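Local atomic coordinates of alpha-galactosidase 1 (Saccharomyces cerevisiae, PDB entry 3LRK), a protein that catalyses the hydrolysis of terminal, non-reducing alpha-D-galactose residues in alpha-D-galactosides such as galactose oligosaccharides, galactomannans and galactolipids. Residues 378-381 against 382-386; 307-310 against 311-314; 421-425 against 426-430; 191-194 against 195-198. The protein carries 1 engineered substitution. All coordinates share one frame; numbering follows the deposited sequence.

Contact 1. Residues 378-381 against 382-386; sequences FDSN and LGSKK. With NAG (2-acetamido-2-deoxy-beta-D-glucopyranose), chain B.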
loop_
_atom_site.group_PDB
_atom_site.type_symbol
_atom_site.label_atom_id
_atom_site.label_comp_id
_atom_site.label_asym_id
_atom_site.label_seq_id
_atom_site.Cartn_x
_atom_site.Cartn_y
_atom_site.Cartn_z
ATOM N N PHE A 378 -14.960 26.739 -10.917
ATOM C CA PHE A 378 -13.737 26.012 -11.240
ATOM C C PHE A 378 -13.775 25.157 -12.512
ATOM O O PHE A 378 -12.724 24.918 -13.109
ATOM C CB PHE A 378 -13.314 25.149 -10.025
ATOM C CG PHE A 378 -14.421 24.265 -9.490
ATOM C CD1 PHE A 378 -14.647 23.003 -10.030
ATOM C CD2 PHE A 378 -15.245 24.704 -8.453
ATOM C CE1 PHE A 378 -15.684 22.189 -9.555
ATOM C CE2 PHE A 378 -16.285 23.896 -7.968
ATOM C CZ PHE A 378 -16.502 22.638 -8.514
ATOM N N ASP A 379 -14.953 24.669 -12.908
ATOM C CA ASP A 379 -15.077 23.898 -14.154
ATOM C C ASP A 379 -15.704 24.695 -15.310
ATOM O O ASP A 379 -16.119 24.111 -16.316
ATOM C CB ASP A 379 -15.842 22.584 -13.938
ATOM C CG ASP A 379 -15.071 21.577 -13.075
ATOM O OD1 ASP A 379 -13.844 21.734 -12.882
ATOM O OD2 ASP A 379 -15.712 20.620 -12.589
ATOM N N SER A 380 -15.760 26.019 -15.162
ATOM C CA SER A 380 -16.274 26.907 -16.212
ATOM C C SER A 380 -15.152 27.467 -17.079
ATOM O O SER A 380 -14.103 27.877 -16.564
ATOM C CB SER A 380 -17.086 28.057 -15.602
ATOM O OG SER A 380 -18.238 27.567 -14.935
ATOM N N ASN A 381 -15.381 27.480 -18.392
ATOM C CA ASN A 381 -14.416 28.014 -19.351
ATOM C C ASN A 381 -14.437 29.535 -19.360
ATOM O O ASN A 381 -15.454 30.145 -19.035
ATOM C CB ASN A 381 -14.710 27.508 -20.769
ATOM C CG ASN A 381 -14.666 25.997 -20.881
ATOM O OD1 ASN A 381 -13.798 25.334 -20.308
ATOM N ND2 ASN A 381 -15.600 25.443 -21.640
ATOM N N LEU A 382 -13.310 30.140 -19.729
ATOM C CA LEU A 382 -13.256 31.582 -19.962
ATOM C C LEU A 382 -14.323 31.965 -20.981
ATOM O O LEU A 382 -14.520 31.272 -21.982
ATOM C CB LEU A 382 -11.861 32.013 -20.438
ATOM C CG LEU A 382 -10.688 31.831 -19.466
ATOM C CD1 LEU A 382 -9.346 32.106 -20.145
ATOM C CD2 LEU A 382 -10.853 32.694 -18.214
ATOM N N GLY A 383 -15.050 33.043 -20.695
ATOM C CA GLY A 383 -16.107 33.513 -21.583
ATOM C C GLY A 383 -17.443 32.820 -21.408
ATOM O O GLY A 383 -18.397 33.135 -22.118
ATOM N N SER A 384 -17.517 31.867 -20.476
ATOM C CA SER A 384 -18.774 31.193 -20.168
ATOM C C SER A 384 -19.702 32.181 -19.475
ATOM O O SER A 384 -19.243 33.189 -18.949
ATOM C CB SER A 384 -18.543 29.972 -19.267
ATOM O OG SER A 384 -17.984 30.345 -18.020
ATOM N N LYS A 385 -20.997 31.895 -19.467
ATOM C CA LYS A 385 -21.947 32.834 -18.871
ATOM C C LYS A 385 -21.819 32.980 -17.354
ATOM O O LYS A 385 -22.151 34.025 -16.810
ATOM C CB LYS A 385 -23.388 32.570 -19.327
ATOM C CG LYS A 385 -23.682 33.235 -20.684
ATOM C CD LYS A 385 -25.172 33.297 -21.028
ATOM C CE LYS A 385 -25.377 33.854 -22.444
ATOM N NZ LYS A 385 -26.811 34.189 -22.742
ATOM N N LYS A 386 -21.307 31.951 -16.680
ATOM C CA LYS A 386 -21.025 32.046 -15.242
ATOM C C LYS A 386 -19.859 32.991 -14.929
ATOM O O LYS A 386 -19.890 33.705 -13.925
ATOM C CB LYS A 386 -20.791 30.656 -14.631
ATOM C CG LYS A 386 -22.069 29.847 -14.444
ATOM C CD LYS A 386 -21.785 28.423 -13.970
ATOM C CE LYS A 386 -23.070 27.707 -13.568
ATOM N NZ LYS A 386 -22.873 26.240 -13.347
HETATM C C1 NAG B . -12.040 28.980 -24.099
HETATM C C2 NAG B . -13.280 28.435 -24.837
HETATM C C3 NAG B . -13.896 29.366 -25.913
HETATM C C4 NAG B . -13.679 30.859 -25.616
HETATM C C5 NAG B . -12.266 31.076 -25.099
HETATM C C6 NAG B . -11.920 32.540 -24.849
HETATM C C7 NAG B . -13.832 26.264 -25.838
HETATM C C8 NAG B . -13.398 25.363 -26.956
HETATM N N2 NAG B . -12.931 27.152 -25.424
HETATM O O3 NAG B . -15.289 29.089 -26.056
HETATM O O4 NAG B . -13.884 31.637 -26.775
HETATM O O5 NAG B . -12.197 30.363 -23.888
HETATM O O6 NAG B . -10.551 32.627 -24.536
HETATM O O7 NAG B . -14.964 26.168 -25.356
#
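The first torsion of S384 (chi1 62°) sets OG between its own backbone N and carbonyl carbon, facing back across the turn to the carbonyl of N381, while S380 keeps its OG beside its backbone N (chi1 -64°) and presents CB to the same hydroxyl. N381 to S384 form a type II beta turn, with G383 at the third position where the positive phi suits a residue without a side chain. Two donors of one residue grip N381 O: S384 OG at 2.7 Å, lying in the carbonyl plane, and S384 N at 3.0 Å, raised above it. S380 CB rests 3.4 Å from S384 OG, and S380 OG meets the extended K386 chain at CD, 3.8 Å away. With an alanine in place of S384, N381 O is likely to lose its hydroxyl donor and keep only the backbone N of the turn, and a gap to open beside S380 CB. L382 O comes within 3.1 Å of O5 of an N-acetylglucosamine, a close approach of two acceptors; the sugar itself hydrogen-bonds to G269 O of a second subunit. The chemistry is therefore divided: a carbonyl oxygen that accepts two hydrogen bonds closes the turn internally, while L382 N donates to N270 OD1 of that subunit, with the sugar merely alongside.

Contact 2. Residues 307-310 against 311-314; sequences YSQA and SVIA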
loop_
_atom_site.group_PDB
_atom_site.type_symbol
_atom_site.label_atom_id
_atom_site.label_comp_id
_atom_site.label_asym_id
_atom_site.label_seq_id
_atom_site.Cartn_x
_atom_site.Cartn_y
_atom_site.Cartn_z
ATOM N N TYR A 307 -26.829 24.696 15.342
ATOM C CA TYR A 307 -27.706 23.600 14.895
ATOM C C TYR A 307 -28.994 24.091 14.236
ATOM O O TYR A 307 -29.609 23.369 13.459
ATOM C CB TYR A 307 -28.104 22.712 16.069
ATOM C CG TYR A 307 -27.060 21.713 16.507
ATOM C CD1 TYR A 307 -26.592 21.706 17.820
ATOM C CD2 TYR A 307 -26.556 20.755 15.611
ATOM C CE1 TYR A 307 -25.634 20.773 18.243
ATOM C CE2 TYR A 307 -25.595 19.822 16.022
ATOM C CZ TYR A 307 -25.143 19.839 17.332
ATOM O OH TYR A 307 -24.200 18.922 17.727
ATOM N N SER A 308 -29.406 25.311 14.574
ATOM C CA SER A 308 -30.682 25.841 14.112
ATOM C C SER A 308 -30.554 26.790 12.918
ATOM O O SER A 308 -31.543 27.396 12.505
ATOM C CB SER A 308 -31.428 26.519 15.273
ATOM O OG SER A 308 -30.895 27.808 15.515
ATOM N N GLN A 309 -29.354 26.903 12.346
ATOM C CA GLN A 309 -29.151 27.782 11.186
ATOM C C GLN A 309 -29.768 27.193 9.911
ATOM O O GLN A 309 -29.137 26.392 9.198
ATOM C CB GLN A 309 -27.667 28.143 10.999
ATOM C CG GLN A 309 -27.393 29.252 9.944
ATOM C CD GLN A 309 -27.775 30.662 10.422
ATOM O OE1 GLN A 309 -28.364 30.830 11.488
ATOM N NE2 GLN A 309 -27.436 31.671 9.629
ATOM N N ALA A 310 -31.000 27.620 9.629
ATOM C CA ALA A 310 -31.784 27.141 8.491
ATOM C C ALA A 310 -31.064 27.274 7.154
ATOM O O ALA A 310 -31.169 26.395 6.308
ATOM C CB ALA A 310 -33.131 27.853 8.443
ATOM N N SER A 311 -30.327 28.369 6.995
ATOM C CA SER A 311 -29.580 28.690 5.778
ATOM C C SER A 311 -28.524 27.625 5.457
ATOM O O SER A 311 -28.297 27.266 4.296
ATOM C CB SER A 311 -28.879 30.032 5.981
ATOM O OG SER A 311 -28.729 30.690 4.745
ATOM N N VAL A 312 -27.866 27.141 6.501
ATOM C CA VAL A 312 -26.806 26.148 6.343
ATOM C C VAL A 312 -27.390 24.744 6.116
ATOM O O VAL A 312 -26.886 23.984 5.278
ATOM C CB VAL A 312 -25.813 26.208 7.528
ATOM C CG1 VAL A 312 -24.800 25.069 7.470
ATOM C CG2 VAL A 312 -25.088 27.558 7.547
ATOM N N ILE A 313 -28.454 24.411 6.845
ATOM C CA ILE A 313 -29.198 23.157 6.643
ATOM C C ILE A 313 -29.764 23.049 5.217
ATOM O O ILE A 313 -29.757 21.966 4.611
ATOM C CB ILE A 313 -30.330 22.986 7.691
ATOM C CG1 ILE A 313 -29.754 22.961 9.113
ATOM C CG2 ILE A 313 -31.160 21.711 7.417
ATOM C CD1 ILE A 313 -30.820 23.049 10.228
ATOM N N ALA A 314 -30.219 24.179 4.672
ATOM C CA ALA A 314 -30.751 24.210 3.316
ATOM C C ALA A 314 -29.693 23.802 2.269
ATOM O O ALA A 314 -30.034 23.188 1.261
ATOM C CB ALA A 314 -31.328 25.586 2.997
#
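Q309 occupies the N-cap position of helix 310-316, one of the helices that follow the eighth strand of the (beta/alpha)8 barrel, and its carbonyl accepts from the first turn of the helix. The principle at work is that a cap residue can serve a helix by its backbone while its side chain goes to another task. Q309 O takes a straight bond from I313 N (3.2 Å, 172°) and a weak one from V312 N. Packing is tight on the side of V312 and I313. With CG anti to the backbone N (chi1 -170°), the Q309 chain crosses V312 at about a right angle and lays CG 3.7 Å from V312 CG2. It then bends at chi2, and its amide nitrogen donates to L396 O and A398 O, tying the barrel helix to a loop beyond strand 391-395. V312 and I313 pack in turn on F280 of helix 273-285. In contrast with this packed side, S308 O and A310 N hydrogen-bond to a small polar molecule, a glycerol probably from the crystallisation liquor. One residue further along, A314 N donates to A310 O at 2.9 Å. I313 reaches back before the cap, placing CD1 3.5 Å from Y307 O.

Contact 3. Residues 421-425 against 426-430; sequences YNATE and QSYKD. With NAG (2-acetamido-2-deoxy-beta-D-glucopyranose), chain C; NAG (2-acetamido-2-deoxy-beta-D-glucopyranose), chain D.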
loop_
_atom_site.group_PDB
_atom_site.type_symbol
_atom_site.label_atom_id
_atom_site.label_comp_id
_atom_site.label_asym_id
_atom_site.label_seq_id
_atom_site.Cartn_x
_atom_site.Cartn_y
_atom_site.Cartn_z
ATOM N N TYR A 421 -37.000 28.210 11.533
ATOM C CA TYR A 421 -37.669 27.779 10.312
ATOM C C TYR A 421 -38.325 26.411 10.509
ATOM O O TYR A 421 -37.725 25.515 11.110
ATOM C CB TYR A 421 -36.658 27.715 9.168
ATOM C CG TYR A 421 -37.252 27.418 7.816
ATOM C CD1 TYR A 421 -37.772 28.440 7.021
ATOM C CD2 TYR A 421 -37.275 26.114 7.319
ATOM C CE1 TYR A 421 -38.310 28.168 5.769
ATOM C CE2 TYR A 421 -37.808 25.832 6.075
ATOM C CZ TYR A 421 -38.323 26.864 5.305
ATOM O OH TYR A 421 -38.854 26.584 4.078
ATOM N N ASN A 422 -39.552 26.268 10.010
ATOM C CA ASN A 422 -40.312 25.018 10.106
ATOM C C ASN A 422 -40.322 24.313 8.746
ATOM O O ASN A 422 -41.115 24.644 7.860
ATOM C CB ASN A 422 -41.737 25.280 10.640
ATOM C CG ASN A 422 -42.474 23.999 11.063
ATOM O OD1 ASN A 422 -42.182 22.907 10.577
ATOM N ND2 ASN A 422 -43.447 24.149 11.979
ATOM N N ALA A 423 -39.412 23.351 8.587
ATOM C CA ALA A 423 -39.266 22.603 7.337
ATOM C C ALA A 423 -40.399 21.595 7.128
ATOM O O ALA A 423 -40.694 21.210 5.993
ATOM C CB ALA A 423 -37.904 21.898 7.286
ATOM N N THR A 424 -41.024 21.162 8.221
ATOM C CA THR A 424 -42.185 20.272 8.136
ATOM C C THR A 424 -43.354 21.010 7.482
ATOM O O THR A 424 -44.094 20.438 6.682
ATOM C CB THR A 424 -42.620 19.754 9.528
ATOM O OG1 THR A 424 -41.497 19.185 10.212
ATOM C CG2 THR A 424 -43.707 18.693 9.403
ATOM N N GLU A 425 -43.497 22.287 7.822
ATOM C CA GLU A 425 -44.570 23.133 7.304
ATOM C C GLU A 425 -44.288 23.502 5.848
ATOM O O GLU A 425 -45.184 23.465 4.998
ATOM C CB GLU A 425 -44.697 24.385 8.177
ATOM C CG GLU A 425 -45.923 25.247 7.904
ATOM C CD GLU A 425 -46.043 26.421 8.870
ATOM O OE1 GLU A 425 -45.042 26.769 9.537
ATOM O OE2 GLU A 425 -47.148 27.003 8.958
ATOM N N GLN A 426 -43.030 23.838 5.571
ATOM C CA GLN A 426 -42.588 24.229 4.236
ATOM C C GLN A 426 -41.170 23.715 4.000
ATOM O O GLN A 426 -40.209 24.218 4.602
ATOM C CB GLN A 426 -42.630 25.749 4.098
ATOM C CG GLN A 426 -42.321 26.283 2.711
ATOM C CD GLN A 426 -42.092 27.779 2.729
ATOM O OE1 GLN A 426 -41.058 28.258 3.205
ATOM N NE2 GLN A 426 -43.062 28.530 2.219
ATOM N N SER A 427 -41.053 22.722 3.119
ATOM C CA SER A 427 -39.772 22.081 2.803
ATOM C C SER A 427 -38.696 23.088 2.395
ATOM O O SER A 427 -38.997 24.216 1.975
ATOM C CB SER A 427 -39.960 21.049 1.688
ATOM O OG SER A 427 -40.241 21.691 0.454
ATOM N N TYR A 428 -37.438 22.681 2.526
ATOM C CA TYR A 428 -36.327 23.526 2.104
ATOM C C TYR A 428 -36.423 23.905 0.624
ATOM O O TYR A 428 -36.192 25.061 0.268
ATOM C CB TYR A 428 -34.981 22.886 2.471
ATOM C CG TYR A 428 -34.742 22.901 3.965
ATOM C CD1 TYR A 428 -34.763 21.718 4.712
ATOM C CD2 TYR A 428 -34.534 24.108 4.640
ATOM C CE1 TYR A 428 -34.568 21.737 6.100
ATOM C CE2 TYR A 428 -34.330 24.144 6.016
ATOM C CZ TYR A 428 -34.348 22.957 6.744
ATOM O OH TYR A 428 -34.144 23.007 8.109
ATOM N N LYS A 429 -36.803 22.944 -0.219
ATOM C CA LYS A 429 -36.987 23.180 -1.659
ATOM C C LYS A 429 -37.975 24.317 -1.911
ATOM O O LYS A 429 -37.651 25.301 -2.590
ATOM C CB LYS A 429 -37.471 21.907 -2.367
ATOM C CG LYS A 429 -37.155 21.864 -3.866
ATOM C CD LYS A 429 -38.102 20.932 -4.637
ATOM C CE LYS A 429 -39.024 21.730 -5.576
ATOM N NZ LYS A 429 -40.232 20.976 -6.050
ATOM N N ASP A 430 -39.171 24.178 -1.341
ATOM C CA ASP A 430 -40.236 25.168 -1.504
ATOM C C ASP A 430 -39.837 26.545 -0.973
ATOM O O ASP A 430 -40.062 27.554 -1.645
ATOM C CB ASP A 430 -41.528 24.672 -0.847
ATOM C CG ASP A 430 -42.161 23.505 -1.600
ATOM O OD1 ASP A 430 -41.615 23.077 -2.647
ATOM O OD2 ASP A 430 -43.214 23.013 -1.146
HETATM C C1 NAG C . -44.161 22.939 12.345
HETATM C C2 NAG C . -44.589 22.944 13.817
HETATM C C3 NAG C . -45.389 21.702 14.224
HETATM C C4 NAG C . -46.395 21.190 13.186
HETATM C C5 NAG C . -46.042 21.563 11.736
HETATM C C6 NAG C . -47.319 21.684 10.913
HETATM C C7 NAG C . -43.103 24.192 15.283
HETATM C C8 NAG C . -42.124 24.083 16.412
HETATM N N2 NAG C . -43.435 23.052 14.686
HETATM O O3 NAG C . -46.075 21.974 15.431
HETATM O O4 NAG C . -46.430 19.772 13.286
HETATM O O5 NAG C . -45.338 22.790 11.587
HETATM O O6 NAG C . -47.015 21.462 9.557
HETATM O O7 NAG C . -43.557 25.284 14.949
HETATM C C1 NAG D . -47.701 19.232 13.728
HETATM C C2 NAG D . -47.795 17.777 13.238
HETATM C C3 NAG D . -48.985 17.024 13.844
HETATM C C4 NAG D . -49.009 17.207 15.362
HETATM C C5 NAG D . -49.031 18.707 15.687
HETATM C C6 NAG D . -49.100 18.980 17.192
HETATM C C7 NAG D . -46.944 17.057 11.044
HETATM C C8 NAG D . -47.206 17.019 9.566
HETATM N N2 NAG D . -47.841 17.723 11.784
HETATM O O3 NAG D . -48.908 15.649 13.533
HETATM O O4 NAG D . -50.100 16.512 15.938
HETATM O O5 NAG D . -47.872 19.325 15.139
HETATM O O6 NAG D . -47.972 18.446 17.858
HETATM O O7 NAG D . -45.944 16.490 11.503
#
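From N422 to Q426 the backbone makes a helix-like turn in which Q426 N donates to N422 O (3.1 Å, 156°), before the chain extends through Q426 and S427 and enters helix 428-433. Y421 swings its CG anti to the backbone N (chi1 -174°), which carries the ring alongside the extended part. There its OH lies 2.8 Å from Q426 O and 3.2 Å from S427 O; both bonds are weak, and a single proton has to choose between them. Its ring runs near parallel to that of Y428, but the two are slid apart so far that they barely overlap, with centroids 5.5 Å apart and Y421 CD2 touching Y428 CE2. The Y428 ring also has an aliphatic partner: A423 CB stands over one of its faces, 4.0 Å from the Y428 centroid, in a CH-pi contact. A phenylalanine at Y421 would probably keep the ring packing but lose the one hydroxyl that the carbonyls of Q426 and S427 share weakly. Two local motifs frame the turn. N422 OD1 accepts from E425 N in an Asx motif, while N422 ND2 bears the N-linked glycan, and S427 OG caps the new helix by accepting from D430 N at 3.2 Å. T424, the threonine of the N-A-T sequon, is hydrogen-bonded through OG1 to D63 OD1. Around this turn, Y428 packs on I313 and A314 of helix 310-316 and sends its hydroxyl to M64 O, whereas Y421 lies against A310 of that helix and against R438 and L439 of helix 437-440.

Contact 4. Residues 191-194 against 195-198; sequences DLTF and YWGS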
loop_
_atom_site.group_PDB
_atom_site.type_symbol
_atom_site.label_atom_id
_atom_site.label_comp_id
_atom_site.label_asym_id
_atom_site.label_seq_id
_atom_site.Cartn_x
_atom_site.Cartn_y
_atom_site.Cartn_z
ATOM N N ASP A 191 -11.606 -0.446 3.372
ATOM C CA ASP A 191 -11.708 -1.128 2.082
ATOM C C ASP A 191 -12.463 -0.298 1.017
ATOM O O ASP A 191 -13.168 -0.860 0.185
ATOM C CB ASP A 191 -12.321 -2.537 2.256
ATOM C CG ASP A 191 -11.477 -3.423 3.170
ATOM O OD1 ASP A 191 -10.237 -3.354 3.080
ATOM O OD2 ASP A 191 -12.052 -4.167 3.967
ATOM N N LEU A 192 -12.260 1.024 1.049
ATOM C CA LEU A 192 -12.775 1.975 0.038
ATOM C C LEU A 192 -14.296 2.013 -0.098
ATOM O O LEU A 192 -14.850 1.983 -1.212
ATOM C CB LEU A 192 -12.098 1.744 -1.322
ATOM C CG LEU A 192 -10.565 1.692 -1.310
ATOM C CD1 LEU A 192 -10.033 1.070 -2.597
ATOM C CD2 LEU A 192 -9.952 3.081 -1.096
ATOM N N THR A 193 -14.959 2.125 1.050
ATOM C CA THR A 193 -16.406 2.068 1.130
ATOM C C THR A 193 -17.148 2.983 0.149
ATOM O O THR A 193 -18.200 2.615 -0.336
ATOM C CB THR A 193 -16.892 2.399 2.550
ATOM O OG1 THR A 193 -16.062 1.718 3.505
ATOM C CG2 THR A 193 -18.350 1.945 2.716
ATOM N N PHE A 194 -16.601 4.164 -0.116
ATOM C CA PHE A 194 -17.227 5.143 -1.033
ATOM C C PHE A 194 -17.499 4.557 -2.432
ATOM O O PHE A 194 -18.391 5.030 -3.162
ATOM C CB PHE A 194 -16.362 6.420 -1.135
ATOM C CG PHE A 194 -14.995 6.175 -1.729
ATOM C CD1 PHE A 194 -14.833 6.061 -3.115
ATOM C CD2 PHE A 194 -13.881 6.041 -0.905
ATOM C CE1 PHE A 194 -13.593 5.802 -3.662
ATOM C CE2 PHE A 194 -12.629 5.787 -1.451
ATOM C CZ PHE A 194 -12.491 5.669 -2.838
ATOM N N TYR A 195 -16.728 3.532 -2.807
ATOM C CA TYR A 195 -16.897 2.894 -4.115
ATOM C C TYR A 195 -18.095 1.927 -4.158
ATOM O O TYR A 195 -18.767 1.817 -5.191
ATOM C CB TYR A 195 -15.629 2.124 -4.501
ATOM C CG TYR A 195 -14.618 2.851 -5.360
ATOM C CD1 TYR A 195 -13.252 2.705 -5.106
ATOM C CD2 TYR A 195 -15.006 3.655 -6.442
ATOM C CE1 TYR A 195 -12.301 3.322 -5.882
ATOM C CE2 TYR A 195 -14.038 4.286 -7.244
ATOM C CZ TYR A 195 -12.691 4.113 -6.950
ATOM O OH TYR A 195 -11.703 4.717 -7.709
ATOM N N TRP A 196 -18.367 1.241 -3.047
ATOM C CA TRP A 196 -19.371 0.163 -3.017
ATOM C C TRP A 196 -20.591 0.378 -2.104
ATOM O O TRP A 196 -21.514 -0.437 -2.089
ATOM C CB TRP A 196 -18.718 -1.193 -2.701
ATOM C CG TRP A 196 -17.791 -1.228 -1.479
ATOM C CD1 TRP A 196 -16.435 -1.106 -1.483
ATOM C CD2 TRP A 196 -18.170 -1.434 -0.113
ATOM N NE1 TRP A 196 -15.935 -1.230 -0.201
ATOM C CE2 TRP A 196 -16.982 -1.412 0.661
ATOM C CE3 TRP A 196 -19.401 -1.627 0.540
ATOM C CZ2 TRP A 196 -16.986 -1.577 2.057
ATOM C CZ3 TRP A 196 -19.401 -1.792 1.928
ATOM C CH2 TRP A 196 -18.200 -1.773 2.665
ATOM N N GLY A 197 -20.576 1.448 -1.331
ATOM C CA GLY A 197 -21.665 1.720 -0.393
ATOM C C GLY A 197 -23.023 1.927 -1.040
ATOM O O GLY A 197 -24.032 1.464 -0.512
ATOM N N SER A 198 -23.056 2.589 -2.199
ATOM C CA SER A 198 -24.321 3.123 -2.752
ATOM C C SER A 198 -25.371 2.076 -3.129
ATOM O O SER A 198 -26.579 2.296 -2.938
ATOM C CB SER A 198 -24.058 4.077 -3.925
ATOM O OG SER A 198 -23.613 3.374 -5.072
HETATM O O HOH W 1 -20.768 4.008 -3.419
#
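Within the beta-alpha-beta unit of strand 182-185, helix 193-196 and strand 203-205, part of the catalytic barrel, W196 folds its indole back over T193 and bonds to D191. The general lesson is how much one short helical turn can bury. W196 NE1 donates to D191 O (2.8 Å, 166°), with the oxygen in the indole plane although the nitrogen stands above the carbonyl plane. T193 CA lies over a face of the W196 five-membered ring, 3.8 Å from its centroid, and T193 CG2 meets W196 CH2 at 3.7 Å. T193 O accepts from both W196 N and G197 N; a beta carbon on G197 would press tightly on that oxygen. On the other flank F194, its CG set between backbone N and carbonyl carbon (chi1 63°), lies alongside Y195 and brings F194 CE1 over the centre of the Y195 ring, 3.4 Å from Y195 CD1, with the rings oblique. A water bridges F194 O and S198 N. Chemically, backbone carbonyls are satisfied by amide, indole and water donors, while W196 packs against helix 160-177 and the rings of F194 and Y195 meet those of a second subunit, F194 stacking on its Y232.

Contacts 2 and 4 are buried, contact 3 is partly so, and contact 1 is a surface turn of the C-terminal sandwich. Contacts 2 and 3 hold the same elements together: A310, I313 and A314 pack against Y421 and Y428, with A310 CB 3.6 Å from Y421 CB. Contact 4 lies across the chain's centre from contact 2, their nearest atoms about 21 Å apart, and like contact 1 it meets the second subunit. There the chemistry diverges: contact 4 offers aromatic rings to that neighbour, contact 1 backbone polar groups and a charged side chain. Sugars lie beside contacts 1 and 3, whereas contact 2 is a helix start whose backbone bonds and aliphatic contacts are buried.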